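Local atomic coordinates of Hut operon positive regulatory protein (Bacillus subtilis, PDB entry 4H4L), a protein that binds regulatory sequences on mRNA in the presence of histidine, suppressing transcription termination and so activating the hut operon for histidine utilization. Residues H73-A78 with D119-S124; H84-G89 with H138-V143. The protein carries 1 engineered substitution. One frame throughout, in Å; residues are numbered along the deposited sequence.

Contact 1: H73-A78 with D119-S124. With ZN (zinc ion), chain N; HIS (histidine), chain M.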
# COMPACT_ATOMS: atom_id res chain seq x y z
N HIS A 73 -3.39 9.24 -20.45
CA HIS A 73 -3.25 8.03 -19.64
C HIS A 73 -1.81 7.70 -19.31
O HIS A 73 -1.52 7.23 -18.21
CB HIS A 73 -3.92 6.87 -20.32
CG HIS A 73 -4.01 5.65 -19.47
ND1 HIS A 73 -3.02 4.75 -19.41
CD2 HIS A 73 -5.02 5.18 -18.64
CE1 HIS A 73 -3.37 3.75 -18.58
NE2 HIS A 73 -4.60 4.02 -18.11
N ALA A 74 -0.90 7.94 -20.24
CA ALA A 74 0.51 7.71 -19.98
C ALA A 74 1.00 8.74 -19.00
O ALA A 74 1.71 8.45 -18.04
CB ALA A 74 1.30 7.81 -21.28
N LEU A 75 0.60 9.99 -19.21
CA LEU A 75 1.06 11.06 -18.36
C LEU A 75 0.42 10.96 -16.96
O LEU A 75 1.06 11.31 -15.94
CB LEU A 75 0.82 12.40 -19.02
CG LEU A 75 1.10 13.66 -18.20
CD1 LEU A 75 2.56 13.73 -17.83
CD2 LEU A 75 0.66 14.85 -19.03
N TYR A 76 -0.81 10.44 -16.91
CA TYR A 76 -1.45 10.29 -15.64
C TYR A 76 -0.62 9.29 -14.85
O TYR A 76 -0.11 9.59 -13.75
CB TYR A 76 -2.88 9.83 -15.75
CG TYR A 76 -3.51 9.68 -14.39
CD1 TYR A 76 -3.86 10.82 -13.62
CD2 TYR A 76 -3.74 8.41 -13.85
CE1 TYR A 76 -4.42 10.66 -12.34
CE2 TYR A 76 -4.30 8.25 -12.60
CZ TYR A 76 -4.63 9.35 -11.86
OH TYR A 76 -5.17 9.14 -10.63
N HIS A 77 -0.38 8.14 -15.48
CA HIS A 77 0.30 7.08 -14.80
C HIS A 77 1.73 7.33 -14.50
O HIS A 77 2.21 6.87 -13.45
CB HIS A 77 0.10 5.78 -15.54
CG HIS A 77 -1.27 5.19 -15.31
ND1 HIS A 77 -1.58 4.52 -14.20
CD2 HIS A 77 -2.41 5.23 -16.08
CE1 HIS A 77 -2.86 4.15 -14.25
NE2 HIS A 77 -3.37 4.56 -15.41
N ALA A 78 2.43 8.07 -15.36
CA ALA A 78 3.86 8.31 -15.12
C ALA A 78 4.00 9.19 -13.90
O ALA A 78 4.95 9.07 -13.12
CB ALA A 78 4.50 8.95 -16.32
N ASP A 119 8.17 6.76 -28.49
CA ASP A 119 8.29 7.73 -27.41
C ASP A 119 8.00 7.08 -26.04
O ASP A 119 7.13 6.20 -25.91
CB ASP A 119 7.30 8.89 -27.66
CG ASP A 119 7.83 9.97 -28.60
OD1 ASP A 119 7.01 10.80 -29.04
OD2 ASP A 119 9.05 10.02 -28.90
N TRP A 120 8.75 7.52 -25.03
CA TRP A 120 8.54 7.20 -23.62
C TRP A 120 8.48 8.51 -22.89
O TRP A 120 8.92 9.53 -23.42
CB TRP A 120 9.67 6.32 -23.08
CG TRP A 120 9.56 4.90 -23.57
CD1 TRP A 120 9.60 4.47 -24.89
CD2 TRP A 120 9.33 3.68 -22.78
NE1 TRP A 120 9.41 3.11 -24.97
CE2 TRP A 120 9.25 2.58 -23.75
CE3 TRP A 120 9.19 3.40 -21.43
CZ2 TRP A 120 9.04 1.26 -23.35
CZ3 TRP A 120 8.98 2.08 -21.04
CH2 TRP A 120 8.91 1.03 -21.98
N ILE A 121 7.93 8.52 -21.67
CA ILE A 121 7.82 9.80 -20.94
C ILE A 121 8.39 9.68 -19.52
O ILE A 121 8.48 8.60 -18.96
CB ILE A 121 6.38 10.36 -20.98
CG1 ILE A 121 6.32 11.81 -20.49
CG2 ILE A 121 5.41 9.48 -20.22
CD1 ILE A 121 4.99 12.46 -20.79
N ALA A 122 8.83 10.79 -18.95
CA ALA A 122 9.43 10.73 -17.64
C ALA A 122 8.97 11.94 -16.91
O ALA A 122 9.11 13.03 -17.42
CB ALA A 122 10.95 10.74 -17.72
N VAL A 123 8.37 11.72 -15.74
CA VAL A 123 7.89 12.79 -14.90
C VAL A 123 8.78 12.79 -13.67
O VAL A 123 8.83 11.80 -12.95
CB VAL A 123 6.42 12.56 -14.57
CG1 VAL A 123 5.86 13.72 -13.80
CG2 VAL A 123 5.61 12.37 -15.85
N SER A 124 9.56 13.85 -13.46
CA SER A 124 10.53 13.85 -12.38
C SER A 124 10.16 14.94 -11.42
O SER A 124 9.91 16.06 -11.84
CB SER A 124 11.96 14.09 -12.91
OG SER A 124 12.37 13.10 -13.85
ZN ZN N . -5.25 3.76 -16.08
N HIS M . -7.44 10.79 -13.66
CA HIS M . -6.95 9.51 -14.21
C HIS M . -6.89 9.64 -15.67
O HIS M . -6.23 10.57 -16.10
CB HIS M . -7.83 8.31 -13.83
CG HIS M . -7.19 6.98 -14.15
ND1 HIS M . -7.17 5.93 -13.26
CD2 HIS M . -6.51 6.55 -15.27
CE1 HIS M . -6.53 4.90 -13.81
NE2 HIS M . -6.12 5.29 -15.03
OXT HIS M . -7.47 8.83 -16.42

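Contact 2: H84-G89 with H138-V143. With ZN (zinc ion), chain R; HIS (histidine), chain Q.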
# COMPACT_ATOMS: atom_id res chain seq x y z
N HIS A 84 4.90 8.27 -6.07
CA HIS A 84 5.27 7.21 -5.13
C HIS A 84 6.58 7.53 -4.46
O HIS A 84 6.74 7.26 -3.28
CB HIS A 84 5.32 5.83 -5.75
CG HIS A 84 4.03 5.06 -5.64
ND1 HIS A 84 3.16 4.94 -6.69
CD2 HIS A 84 3.46 4.36 -4.56
CE1 HIS A 84 2.09 4.19 -6.30
NE2 HIS A 84 2.27 3.83 -5.01
N GLY A 85 7.51 8.12 -5.21
CA GLY A 85 8.78 8.57 -4.67
C GLY A 85 8.59 9.67 -3.67
O GLY A 85 9.16 9.64 -2.58
N VAL A 86 7.79 10.66 -4.04
CA VAL A 86 7.54 11.79 -3.15
C VAL A 86 6.86 11.38 -1.84
O VAL A 86 7.21 11.89 -0.76
CB VAL A 86 6.70 12.87 -3.85
CG1 VAL A 86 6.23 13.93 -2.85
CG2 VAL A 86 7.51 13.48 -4.98
N THR A 87 5.89 10.47 -1.92
CA THR A 87 4.98 10.25 -0.80
C THR A 87 5.30 9.04 0.08
O THR A 87 4.95 9.04 1.24
CB THR A 87 3.55 10.17 -1.29
OG1 THR A 87 3.47 9.09 -2.20
CG2 THR A 87 3.16 11.45 -2.01
N ARG A 88 5.95 8.01 -0.49
CA ARG A 88 6.52 6.89 0.28
C ARG A 88 5.52 6.02 1.09
O ARG A 88 5.66 5.88 2.31
CB ARG A 88 7.71 7.37 1.15
CG ARG A 88 8.99 7.51 0.31
CD ARG A 88 9.83 8.72 0.64
NE ARG A 88 9.01 9.93 0.65
CZ ARG A 88 8.65 10.58 1.76
NH1 ARG A 88 9.07 10.12 2.93
NH2 ARG A 88 7.87 11.66 1.69
N GLY A 89 4.52 5.45 0.42
CA GLY A 89 3.63 4.48 1.04
C GLY A 89 2.17 4.86 1.06
O GLY A 89 1.31 4.05 0.79
N HIS A 138 11.79 18.56 4.88
CA HIS A 138 12.94 17.89 4.33
C HIS A 138 12.67 17.65 2.88
O HIS A 138 11.60 17.99 2.38
CB HIS A 138 13.35 16.62 5.11
CG HIS A 138 12.38 15.44 5.04
ND1 HIS A 138 12.09 14.80 3.88
CD2 HIS A 138 11.71 14.76 6.05
CE1 HIS A 138 11.24 13.78 4.15
NE2 HIS A 138 11.02 13.76 5.48
N GLU A 139 13.64 17.11 2.16
CA GLU A 139 13.54 17.11 0.72
C GLU A 139 12.68 15.99 0.23
O GLU A 139 12.29 15.12 1.03
CB GLU A 139 14.92 17.03 0.09
CG GLU A 139 15.61 18.37 -0.01
CD GLU A 139 17.12 18.21 0.02
OE1 GLU A 139 17.77 18.34 -1.05
OE2 GLU A 139 17.64 17.91 1.11
N THR A 140 12.40 16.01 -1.08
CA THR A 140 11.66 14.92 -1.72
C THR A 140 11.84 14.74 -3.21
O THR A 140 12.21 15.67 -3.97
CB THR A 140 10.18 14.97 -1.40
OG1 THR A 140 9.63 13.69 -1.66
CG2 THR A 140 9.50 15.99 -2.25
N PHE A 141 11.59 13.52 -3.65
CA PHE A 141 12.01 13.15 -4.95
C PHE A 141 11.25 11.96 -5.47
O PHE A 141 10.99 11.02 -4.74
CB PHE A 141 13.49 12.82 -4.86
CG PHE A 141 14.21 13.00 -6.14
CD1 PHE A 141 14.92 14.16 -6.37
CD2 PHE A 141 14.15 12.02 -7.13
CE1 PHE A 141 15.57 14.35 -7.57
CE2 PHE A 141 14.80 12.19 -8.33
CZ PHE A 141 15.51 13.35 -8.55
N GLY A 142 10.90 12.00 -6.76
CA GLY A 142 10.17 10.91 -7.39
C GLY A 142 10.32 10.92 -8.90
O GLY A 142 10.30 12.00 -9.53
N VAL A 143 10.47 9.74 -9.49
CA VAL A 143 10.60 9.61 -10.94
C VAL A 143 9.71 8.55 -11.56
O VAL A 143 9.85 7.37 -11.28
CB VAL A 143 12.07 9.35 -11.36
CG1 VAL A 143 12.19 9.32 -12.86
CG2 VAL A 143 12.95 10.46 -10.82
ZN ZN R . 10.23 12.33 6.89
N HIS Q . 3.98 16.32 8.14
CA HIS Q . 5.34 15.73 8.00
C HIS Q . 6.25 16.66 8.66
O HIS Q . 5.84 17.18 9.69
CB HIS Q . 5.73 15.58 6.54
CG HIS Q . 6.77 14.50 6.27
ND1 HIS Q . 6.58 13.50 5.36
CD2 HIS Q . 8.02 14.28 6.80
CE1 HIS Q . 7.65 12.71 5.32
NE2 HIS Q . 8.52 13.20 6.18
OXT HIS Q . 7.36 16.91 8.18
O HOH W 1 11.21 11.06 -1.21

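Contact 1: H73-A78 with D119-S124
Helix 70-87 packs against the antiparallel sheet of HutP here, with L75 and A78 resting on I121 and V123 of strand 120-130. The short helix and strand axes come within 8.3 Å at a crossing angle of -37°. V123 CG2 touches both helix residues, lying 3.6 Å from A78 CB and 3.9 Å from L75 CD1. I121 divides its branches: CG2 meets A78 CB at 4.0 Å, while CD1 reaches L75 CD1. L75 holds CG anti to its backbone N (chi1 174°), which carries CD1 to the strand, where the side chain crosses that of V123 at about a right angle.

Away from this apolar layer, H73 and H77 share a zinc ion, each binding it through NE2, and the bound histidine adds its own NE2 at 2.0 Å from the metal. H138 of a third subunit supplies the remaining ligand. The bound histidine lies over one face of the Y76 ring, its CA 3.1 Å above the plane and over the centre, and Y76 OH is hydrogen-bonded to L96 O of the third subunit. With a serine in place of Y76, the bound histidine would probably lose the flat surface beneath its CA, and L96 O its hydroxyl partner. The i, i+4 spacing, with H77 N bonded to H73 O at 3.1 Å, is that of an HxxxH helical zinc site.

Contact 2: H84-G89 with H138-V143
The guanidinium of R88 approaches the H138 ring at the ring's edge, near its plane, with NH1 4.4 Å from CE1 of H138. Around the guanidinium, H138 CE1 and T140 OG1 lie obliquely; at its edge, in plane, sit G85 O, V86 O and CE1 of the bound histidine, the last 3.8 Å from NH2. Bends at chi2 and chi3 (chi3 -51°) fold the R88 chain back on the last turn of its own helix. There NH2 points at V86 O, in a bond modelled too short to be taken at face value, and NE adds weak bonds to G85 O and V86 O. Its NH1 also forms a salt bridge with E81 of a fourth subunit.

The H138 ring is fixed by ND1, which donates to E139 O at 2.9 Å, meeting a lone pair in the carbonyl plane, with that oxygen 8° out of the ring plane. This leaves NE2 to bind zinc at 2.1 Å, beside NE2 of the bound histidine and H73 and H77 of a fifth subunit: an intersubunit metal site.

This is a helix-on-sheet contact, in which the C-terminal end of helix 70-87 meets strand 137-147, outermost in the sheet of this chain, through paired glycines. The CA atoms of G85 and G142 stand 3.8 Å apart; a CB on G85 would fall 2.5 Å from G142 CA. Next along, V86 and T140 cross at about a right angle, CG1 to OG1 3.6 Å. A water bridges the segments, donating to G85 O at 2.8 Å and accepting from T140 OG1.

The segments alternate along the chain: 73-78, 84-89, 119-124, 138-143. Both contacts use helix 70-87, contact 1 toward its N-terminal part and contact 2 at its C-terminal end, and they set it against the neighbouring antiparallel strands 120-130 and 137-147. Their centres lie about 16 Å apart, and they touch where S124 OG meets V143 CG1 at 3.9 Å. Each contact supplies a different part of the zinc and histidine site: H73 and H77 come from contact 1, H138 and R88 from contact 2. Because these parts come together from different subunits, each chain contributes to two sites, and ligand binding spans subunit interfaces of the hexamer.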